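Local coordinates for DUF4440 domain-containing protein (PDB 3HZP), which is of unknown function but adopts the NTF2-like fold, whose cone-shaped alpha-beta domain often encloses a ligand or substrate pocket in related proteins, at residues S3-I8 / T65-F70; G74-I79 / F105-E110; L98-S103 / G122-T127. One frame throughout, in Å; residues are numbered along the deposited sequence. Where two conformers were deposited one is given.

How the contacts relate
All three contacts use one curved NTF2-like sheet. Contact 1 sets the start of helix 4-15 against strand 57-72, outermost in this chain's sheet, contact 2 pairs strands 77-90 and 93-108 near the ends of their hairpin, and contact 3 fastens the loop after strand 111-119 to strand 93-108. Contacts 1 and 2, centres about 14 Å apart, share a core where Ile8 meets Ala78 and Phe105; contact 3 is centred about 24 Å from the centre of contact 2. Along the chain contact 1 closes before the others open; contacts 2 and 3 interleave. All three reach the second subunit, contact 1 through Lys69 alone: the sheet carries the helix on one face and serves the dimer on the other.

Contact 1. Residues S3-I8 / T65-F70; sequences SSKEEI and TKVHKF
Lys5 and Phe70 bring the backbones nearest, with their CA atoms 6.7 Å apart, where the first turn of helix 4-15 lies across strand 57-72, outermost in this chain's sheet. The short axes come within 10.6 Å and run at 123° to each other. This is the helix-on-sheet layer of the NTF2-like fold, and Phe70 is the strand residue with most of the contact. With CG anti to the backbone N (chi1 174°), its ring extends from the strand to the helix and slips beneath the first turn. Lys5 lies over one face: its CA sits 3.7 Å from the ring centroid, close to the normal, a CH-pi contact made by the backbone carbon itself. From there the extended lysine chain runs back over the ring in the opposite direction to the phenylalanine, CB 3.7 Å from CD2 of Phe70, until its end meets Val67 tip to tip, Lys5 CE being 4.1 Å from Val67 CG1. Ile8 approaches differently, at the ring edge and near its plane. With an alanine at Phe70, a gap would probably open between helix and sheet, and the aliphatic part of Lys5 would lose the ring face it lies on, Ile8 CD1 its edge contact. Ala78 of strand 77-90 touches both Ile8 and Phe70, and Trp112 packs on Ser4 and Ile8. The helix start is secured by Ser3 at the N-cap, whose OG accepts from Glu6 N at 3.1 Å along a nearly straight bond (168°).

Contact 2. Residues G74-I79 / F105-E110; sequences GSNAAI and FKKIDE
Asn76 and Lys107 open the ladder that joins strands 77-90 and 93-108, an antiparallel hairpin in the curved sheet of the NTF2-like fold. The short axes of the two strands lie 4.7 Å apart. Three backbone bonds cross here. Lys107 N donates to Asn76 O at 2.8 Å. Ala78 and Phe105 then satisfy each other as a hydrogen-bonded pair: Phe105 N gives to Ala78 O in a fairly straight bond (167°), while Ala78 N returns one to Phe105 O with a more bent N-H (144°). Between them Ala77 and Lys106 form a non-hydrogen-bonded pair, CA to CA only 4.2 Å. Its alpha carbons lend weak support to two of the same carbonyls, Ala77 CA lying 3.1 Å from Phe105 O and Lys106 CA 3.3 Å from Asn76 O. The polar groups of Lys106 turn outward from this pair: its backbone bonds to Lys113 on the neighbouring strand 111-119, and its NZ forms a salt bridge with Glu71 of the second subunit. Leu73 of that subunit packs on Ala77 and Lys106, so this face of the sheet belongs to the dimer interface. Ala78 and Phe105 point to the other face, where the ring meets Ile8, Ile11 and Leu12 of helix 4-15. CG of Phe105 is anti to the carbonyl carbon (chi1 -73°), which carries the ring away from Ala78 into that layer. At the more exposed end the extended chain of Lys107 crosses the Asn76 side chain at about a right angle, and its CD touches Asn76 OD1 at 3.7 Å.

Contact 3. Residues L98-S103 / G122-T127; sequences LPTVTS and GQSDMT
Leu98 O takes two bonds from a single residue, Ser124: the hydroxyl OG donates at 2.7 Å and the backbone N at 3.2 Å, reaching the oxygen from opposite faces of its carbonyl plane. The hydroxyl can do this because OG sits between the backbone N and the carbonyl carbon (chi1 74°), turned back to the same acceptor as its own N-H. On the same leucine, Leu98 N donates to Gly122 O, two residues before the serine, at 2.7 Å, with a bent N-H (141°). These bonds fix the loop that follows strand 111-119, the last strand along the chain in the NTF2-like sheet, against the irregular part of strand 93-108 before residues 100-103. A water donates to both Ser124 OG and Thr100 OG1, 2.7 Å from each, linking the serine to the strand; Thr100 OG1 is also bonded to Gly40 of the second subunit, and Ser39 of that subunit packs on Ser124. On the apolar side, Leu98 CD2 lies against CG of selenomethionine Met126 at 3.7 Å. Thr83 of strand 77-90 touches both side chains. Further along the loop Asp125 OD1 accepts from Thr127 N at 3.0 Å, an Asx turn, and from Thr127 OG1 as well.

Contact 1. Residues S3-I8 / T65-F70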
loop_
_atom_site.group_PDB
_atom_site.type_symbol
_atom_site.label_atom_id
_atom_site.label_comp_id
_atom_site.label_asym_id
_atom_site.label_seq_id
_atom_site.Cartn_x
_atom_site.Cartn_y
_atom_site.Cartn_z
ATOM N N SER A 3 15.543 18.633 4.881
ATOM C CA SER A 3 15.294 17.754 3.761
ATOM C C SER A 3 13.864 17.304 3.781
ATOM O O SER A 3 13.235 17.264 4.830
ATOM C CB SER A 3 16.217 16.535 3.814
ATOM O OG SER A 3 15.736 15.569 4.714
ATOM N N SER A 4 13.329 16.968 2.614
ATOM C CA SER A 4 11.970 16.460 2.576
ATOM C C SER A 4 11.829 15.171 3.309
ATOM O O SER A 4 10.748 14.909 3.870
ATOM C CB SER A 4 11.467 16.344 1.116
ATOM O OG SER A 4 11.379 17.641 0.529
ATOM N N LYS A 5 12.822 14.300 3.301
ATOM C CA LYS A 5 12.665 13.101 4.077
ATOM C C LYS A 5 12.306 13.636 5.468
ATOM O O LYS A 5 11.201 13.491 5.939
ATOM C CB LYS A 5 13.923 12.238 4.054
ATOM C CG LYS A 5 13.763 10.885 4.752
ATOM C CD LYS A 5 14.879 9.889 4.377
ATOM C CE LYS A 5 14.613 8.502 4.983
ATOM N NZ LYS A 5 15.520 7.380 4.528
ATOM N N GLU A 6 13.209 14.383 6.072
ATOM C CA GLU A 6 12.975 14.848 7.457
ATOM C C GLU A 6 11.589 15.497 7.758
ATOM O O GLU A 6 10.985 15.210 8.789
ATOM C CB GLU A 6 14.127 15.781 7.858
ATOM C CG GLU A 6 15.460 15.053 7.897
ATOM N N GLU A 7 11.089 16.333 6.856
ATOM C CA GLU A 7 9.773 16.955 6.979
ATOM C C GLU A 7 8.651 15.887 7.017
ATOM O O GLU A 7 7.727 15.907 7.855
ATOM C CB GLU A 7 9.530 17.876 5.784
ATOM C CG GLU A 7 10.518 19.033 5.654
ATOM C CD GLU A 7 10.275 19.879 4.416
ATOM O OE1 GLU A 7 9.942 19.312 3.348
ATOM O OE2 GLU A 7 10.428 21.122 4.510
ATOM N N ILE A 8 8.728 14.969 6.073
ATOM C CA ILE A 8 7.745 13.886 5.960
ATOM C C ILE A 8 7.889 12.910 7.140
ATOM O O ILE A 8 6.878 12.479 7.716
ATOM C CB ILE A 8 7.825 13.264 4.556
ATOM C CG1 ILE A 8 7.207 14.292 3.558
ATOM C CG2 ILE A 8 7.173 11.861 4.545
ATOM C CD1 ILE A 8 7.694 14.141 2.145
ATOM N N THR A 65 9.675 2.404 13.310
ATOM C CA THR A 65 10.765 1.504 13.584
ATOM C C THR A 65 11.868 1.570 12.521
ATOM O O THR A 65 13.064 1.597 12.822
ATOM C CB THR A 65 10.261 0.075 13.737
ATOM O OG1 THR A 65 9.276 0.069 14.789
ATOM C CG2 THR A 65 11.371 -0.873 14.099
ATOM N N LYS A 66 11.457 1.554 11.260
ATOM C CA LYS A 66 12.417 1.524 10.167
ATOM C C LYS A 66 11.757 2.041 8.917
ATOM O O LYS A 66 10.635 1.609 8.598
ATOM C CB LYS A 66 12.925 0.089 9.894
ATOM C CG LYS A 66 14.060 0.010 8.851
ATOM C CD LYS A 66 15.305 0.669 9.333
ATOM C CE LYS A 66 16.343 0.799 8.218
ATOM N NZ LYS A 66 16.622 -0.492 7.589
ATOM N N VAL A 67 12.437 2.949 8.230
ATOM C CA VAL A 67 12.028 3.424 6.929
ATOM C C VAL A 67 12.746 2.599 5.883
ATOM O O VAL A 67 13.980 2.536 5.852
ATOM C CB VAL A 67 12.285 4.926 6.744
ATOM C CG1 VAL A 67 12.002 5.363 5.317
ATOM C CG2 VAL A 67 11.476 5.737 7.766
ATOM N N HIS A 68 11.970 1.961 5.031
ATOM C CA HIS A 68 12.490 1.096 3.959
ATOM C C HIS A 68 12.609 1.797 2.648
ATOM O O HIS A 68 13.431 1.375 1.820
ATOM C CB HIS A 68 11.569 -0.100 3.799
ATOM C CG HIS A 68 11.365 -0.841 5.069
ATOM N ND1 HIS A 68 12.403 -1.452 5.755
ATOM C CD2 HIS A 68 10.249 -1.061 5.790
ATOM C CE1 HIS A 68 11.906 -2.028 6.836
ATOM N NE2 HIS A 68 10.618 -1.782 6.896
ATOM N N LYS A 69 11.800 2.824 2.406
ATOM C CA LYS A 69 11.839 3.549 1.129
ATOM C C LYS A 69 11.403 4.971 1.392
ATOM O O LYS A 69 10.397 5.198 2.085
ATOM C CB LYS A 69 10.902 2.919 0.094
ATOM C CG LYS A 69 10.916 3.584 -1.259
ATOM C CD LYS A 69 10.049 2.872 -2.263
ATOM C CE LYS A 69 10.159 3.459 -3.629
ATOM N NZ LYS A 69 11.550 3.378 -4.177
ATOM N N PHE A 70 12.147 5.926 0.868
ATOM C CA PHE A 70 11.685 7.300 0.840
ATOM C C PHE A 70 12.120 7.894 -0.473
ATOM O O PHE A 70 13.305 7.815 -0.800
ATOM C CB PHE A 70 12.252 8.197 1.973
ATOM C CG PHE A 70 11.840 9.608 1.768
ATOM C CD1 PHE A 70 10.594 10.038 2.183
ATOM C CD2 PHE A 70 12.638 10.479 1.042
ATOM C CE1 PHE A 70 10.163 11.330 1.829
ATOM C CE2 PHE A 70 12.206 11.761 0.729
ATOM C CZ PHE A 70 10.997 12.171 1.122
#

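Contact 2. Residues G74-I79 / F105-E110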
loop_
_atom_site.group_PDB
_atom_site.type_symbol
_atom_site.label_atom_id
_atom_site.label_comp_id
_atom_site.label_asym_id
_atom_site.label_seq_id
_atom_site.Cartn_x
_atom_site.Cartn_y
_atom_site.Cartn_z
ATOM N N GLY A 74 8.442 13.871 -7.950
ATOM C CA GLY A 74 8.415 15.272 -8.277
ATOM C C GLY A 74 8.612 16.068 -7.036
ATOM O O GLY A 74 8.946 15.555 -5.969
ATOM N N SER A 75 8.295 17.340 -7.161
ATOM C CA SER A 75 8.603 18.296 -6.167
ATOM C C SER A 75 7.554 18.307 -5.043
ATOM O O SER A 75 7.850 18.691 -3.918
ATOM C CB SER A 75 8.666 19.648 -6.881
ATOM O OG SER A 75 9.352 19.478 -8.124
ATOM N N ASN A 76 6.355 17.853 -5.379
ATOM C CA ASN A 76 5.169 18.029 -4.530
ATOM C C ASN A 76 4.473 16.762 -4.097
ATOM O O ASN A 76 3.316 16.790 -3.676
ATOM C CB ASN A 76 4.147 18.922 -5.255
ATOM C CG ASN A 76 4.676 20.296 -5.531
ATOM O OD1 ASN A 76 5.309 20.906 -4.687
ATOM N ND2 ASN A 76 4.401 20.803 -6.722
ATOM N N ALA A 77 5.161 15.622 -4.224
ATOM C CA ALA A 77 4.643 14.369 -3.721
ATOM C C ALA A 77 5.799 13.496 -3.240
ATOM O O ALA A 77 6.939 13.768 -3.547
ATOM C CB ALA A 77 3.786 13.638 -4.783
ATOM N N ALA A 78 5.461 12.453 -2.515
ATOM C CA ALA A 78 6.468 11.537 -1.994
ATOM C C ALA A 78 5.866 10.229 -1.611
ATOM O O ALA A 78 4.670 10.124 -1.299
ATOM C CB ALA A 78 7.179 12.139 -0.779
ATOM N N ILE A 79 6.720 9.211 -1.570
ATOM C CA ILE A 79 6.388 7.914 -1.038
ATOM C C ILE A 79 7.298 7.639 0.167
ATOM O O ILE A 79 8.496 7.866 0.084
ATOM C CB ILE A 79 6.498 6.776 -2.099
ATOM C CG1 ILE A 79 6.261 5.424 -1.424
ATOM C CG2 ILE A 79 7.843 6.779 -2.873
ATOM C CD1 ILE A 79 5.982 4.285 -2.466
ATOM N N PHE A 105 2.422 11.101 0.256
ATOM C CA PHE A 105 2.286 12.477 0.705
ATOM C C PHE A 105 2.173 13.399 -0.508
ATOM O O PHE A 105 2.759 13.121 -1.564
ATOM C CB PHE A 105 3.522 12.860 1.518
ATOM C CG PHE A 105 3.554 12.216 2.871
ATOM C CD1 PHE A 105 3.954 10.927 3.063
ATOM C CD2 PHE A 105 3.159 12.977 3.956
ATOM C CE1 PHE A 105 3.872 10.390 4.414
ATOM C CE2 PHE A 105 3.122 12.485 5.194
ATOM C CZ PHE A 105 3.459 11.214 5.414
ATOM N N LYS A 106 1.427 14.494 -0.336
ATOM C CA LYS A 106 1.334 15.541 -1.327
ATOM C C LYS A 106 1.443 16.870 -0.666
ATOM O O LYS A 106 0.999 17.053 0.473
ATOM C CB LYS A 106 -0.014 15.444 -2.072
ATOM C CG LYS A 106 -0.117 14.220 -2.995
ATOM C CD LYS A 106 -1.251 14.357 -4.008
ATOM C CE LYS A 106 -2.567 14.424 -3.261
ATOM N NZ LYS A 106 -3.780 14.403 -4.228
ATOM N N LYS A 107 2.018 17.840 -1.371
ATOM C CA LYS A 107 2.045 19.208 -0.887
ATOM C C LYS A 107 0.780 19.932 -1.347
ATOM O O LYS A 107 0.406 19.889 -2.557
ATOM C CB LYS A 107 3.270 19.920 -1.446
ATOM C CG LYS A 107 4.365 20.043 -0.517
ATOM C CD LYS A 107 5.437 21.032 -1.009
ATOM C CE LYS A 107 6.778 20.680 -0.415
ATOM N NZ LYS A 107 7.800 21.751 -0.601
ATOM N N ILE A 108 0.091 20.550 -0.409
ATOM C CA ILE A 108 -1.137 21.289 -0.691
ATOM C C ILE A 108 -0.894 22.656 -0.076
ATOM O O ILE A 108 -0.562 22.771 1.110
ATOM C CB ILE A 108 -2.335 20.634 -0.020
ATOM C CG1 ILE A 108 -2.507 19.156 -0.465
ATOM C CG2 ILE A 108 -3.594 21.463 -0.238
ATOM C CD1 ILE A 108 -2.592 18.961 -1.940
ATOM N N ASP A 109 -1.019 23.720 -0.863
ATOM C CA ASP A 109 -0.726 25.076 -0.372
ATOM C C ASP A 109 0.614 25.116 0.377
ATOM O O ASP A 109 0.727 25.689 1.445
ATOM C CB ASP A 109 -1.865 25.588 0.530
ATOM C CG ASP A 109 -1.715 27.034 0.919
ATOM O OD1 ASP A 109 -1.184 27.837 0.144
ATOM O OD2 ASP A 109 -2.174 27.387 2.048
ATOM N N GLU A 110 1.609 24.461 -0.228
ATOM C CA GLU A 110 3.001 24.490 0.216
ATOM C C GLU A 110 3.259 23.719 1.501
ATOM O O GLU A 110 4.347 23.836 2.078
ATOM C CB GLU A 110 3.544 25.924 0.307
ATOM C CG GLU A 110 3.448 26.644 -1.019
ATOM C CD GLU A 110 4.087 28.013 -1.029
ATOM O OE1 GLU A 110 4.083 28.700 0.005
ATOM O OE2 GLU A 110 4.539 28.408 -2.114
#

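Contact 3. Residues L98-S103 / G122-T127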
loop_
_atom_site.group_PDB
_atom_site.type_symbol
_atom_site.label_atom_id
_atom_site.label_comp_id
_atom_site.label_asym_id
_atom_site.label_seq_id
_atom_site.Cartn_x
_atom_site.Cartn_y
_atom_site.Cartn_z
ATOM N N LEU A 98 3.179 -5.037 14.153
ATOM C CA LEU A 98 4.351 -4.731 13.352
ATOM C C LEU A 98 4.052 -4.835 11.861
ATOM O O LEU A 98 4.541 -5.775 11.207
ATOM C CB LEU A 98 5.491 -5.684 13.745
ATOM C CG LEU A 98 6.864 -5.244 13.319
ATOM C CD1 LEU A 98 7.342 -4.022 14.135
ATOM C CD2 LEU A 98 7.828 -6.435 13.511
ATOM N N PRO A 99 3.194 -3.951 11.327
ATOM C CA PRO A 99 2.899 -3.979 9.884
ATOM C C PRO A 99 3.972 -3.263 9.047
ATOM O O PRO A 99 4.703 -2.368 9.512
ATOM C CB PRO A 99 1.609 -3.200 9.770
ATOM C CG PRO A 99 1.702 -2.204 10.907
ATOM C CD PRO A 99 2.351 -2.958 12.001
ATOM N N THR A 100 3.963 -3.594 7.766
ATOM C CA THR A 100 4.513 -2.757 6.705
ATOM C C THR A 100 3.453 -1.778 6.220
ATOM O O THR A 100 2.297 -2.177 5.966
ATOM C CB THR A 100 4.945 -3.613 5.501
ATOM O OG1 THR A 100 5.971 -4.516 5.934
ATOM C CG2 THR A 100 5.493 -2.744 4.332
ATOM N N VAL A 101 3.850 -0.511 6.126
ATOM C CA VAL A 101 2.964 0.559 5.707
ATOM C C VAL A 101 3.506 1.318 4.521
ATOM O O VAL A 101 4.672 1.724 4.527
ATOM C CB VAL A 101 2.762 1.571 6.874
ATOM C CG1 VAL A 101 1.788 2.638 6.486
ATOM C CG2 VAL A 101 2.350 0.829 8.157
ATOM N N THR A 102 2.691 1.460 3.478
ATOM C CA THR A 102 2.999 2.301 2.313
ATOM C C THR A 102 2.210 3.583 2.484
ATOM O O THR A 102 0.975 3.552 2.610
ATOM C CB THR A 102 2.610 1.625 1.014
ATOM O OG1 THR A 102 3.382 0.445 0.835
ATOM C CG2 THR A 102 2.803 2.580 -0.180
ATOM N N SER A 103 2.907 4.717 2.550
ATOM C CA SER A 103 2.255 6.030 2.684
ATOM C C SER A 103 2.655 6.908 1.523
ATOM O O SER A 103 3.792 6.818 1.021
ATOM C CB SER A 103 2.591 6.667 4.023
ATOM O OG SER A 103 3.990 7.034 4.146
ATOM N N GLY A 122 -0.132 -7.335 11.126
ATOM C CA GLY A 122 0.882 -6.875 12.060
ATOM C C GLY A 122 1.920 -7.862 12.533
ATOM O O GLY A 122 2.515 -7.627 13.582
ATOM N N GLN A 123 2.185 -8.905 11.760
ATOM C CA GLN A 123 3.198 -9.920 12.130
ATOM C C GLN A 123 4.280 -10.068 11.057
ATOM O O GLN A 123 4.678 -11.167 10.700
ATOM C CB GLN A 123 2.513 -11.264 12.419
ATOM C CG GLN A 123 1.454 -11.181 13.553
ATOM C CD GLN A 123 0.114 -10.538 13.120
ATOM O OE1 GLN A 123 -0.413 -10.818 12.036
ATOM N NE2 GLN A 123 -0.431 -9.669 13.970
ATOM N N SER A 124 4.704 -8.943 10.502
ATOM C CA SER A 124 5.741 -8.967 9.472
ATOM C C SER A 124 7.082 -9.455 10.029
ATOM O O SER A 124 7.365 -9.371 11.238
ATOM C CB SER A 124 5.903 -7.592 8.815
ATOM O OG SER A 124 6.568 -6.649 9.647
ATOM N N ASP A 125 7.919 -9.927 9.116
ATOM C CA ASP A 125 9.235 -10.482 9.441
ATOM C C ASP A 125 10.294 -9.459 9.031
ATOM O O ASP A 125 10.619 -9.324 7.859
ATOM C CB ASP A 125 9.455 -11.760 8.676
ATOM C CG ASP A 125 10.799 -12.407 8.991
ATOM O OD1 ASP A 125 11.623 -11.817 9.734
ATOM O OD2 ASP A 125 11.015 -13.508 8.464
HETATM N N MSE A 126 10.821 -8.753 10.026
HETATM C CA MSE A 126 11.824 -7.713 9.823
HETATM C C MSE A 126 13.043 -8.204 9.095
HETATM O O MSE A 126 13.687 -7.447 8.354
HETATM C CB MSE A 126 12.281 -7.173 11.174
HETATM C CG MSE A 126 11.206 -6.441 11.884
HETATM SE SE MSE A 126 10.334 -5.209 10.630
HETATM C CE MSE A 126 11.823 -4.134 10.264
ATOM N N THR A 127 13.372 -9.468 9.302
ATOM C CA THR A 127 14.598 -10.023 8.708
ATOM C C THR A 127 14.601 -10.020 7.187
ATOM O O THR A 127 15.647 -10.189 6.572
ATOM C CB THR A 127 14.938 -11.445 9.184
ATOM O OG1 THR A 127 14.044 -12.418 8.631
ATOM C CG2 THR A 127 14.945 -11.535 10.694
HETATM O O HOH W 1 7.639 -4.661 8.095
#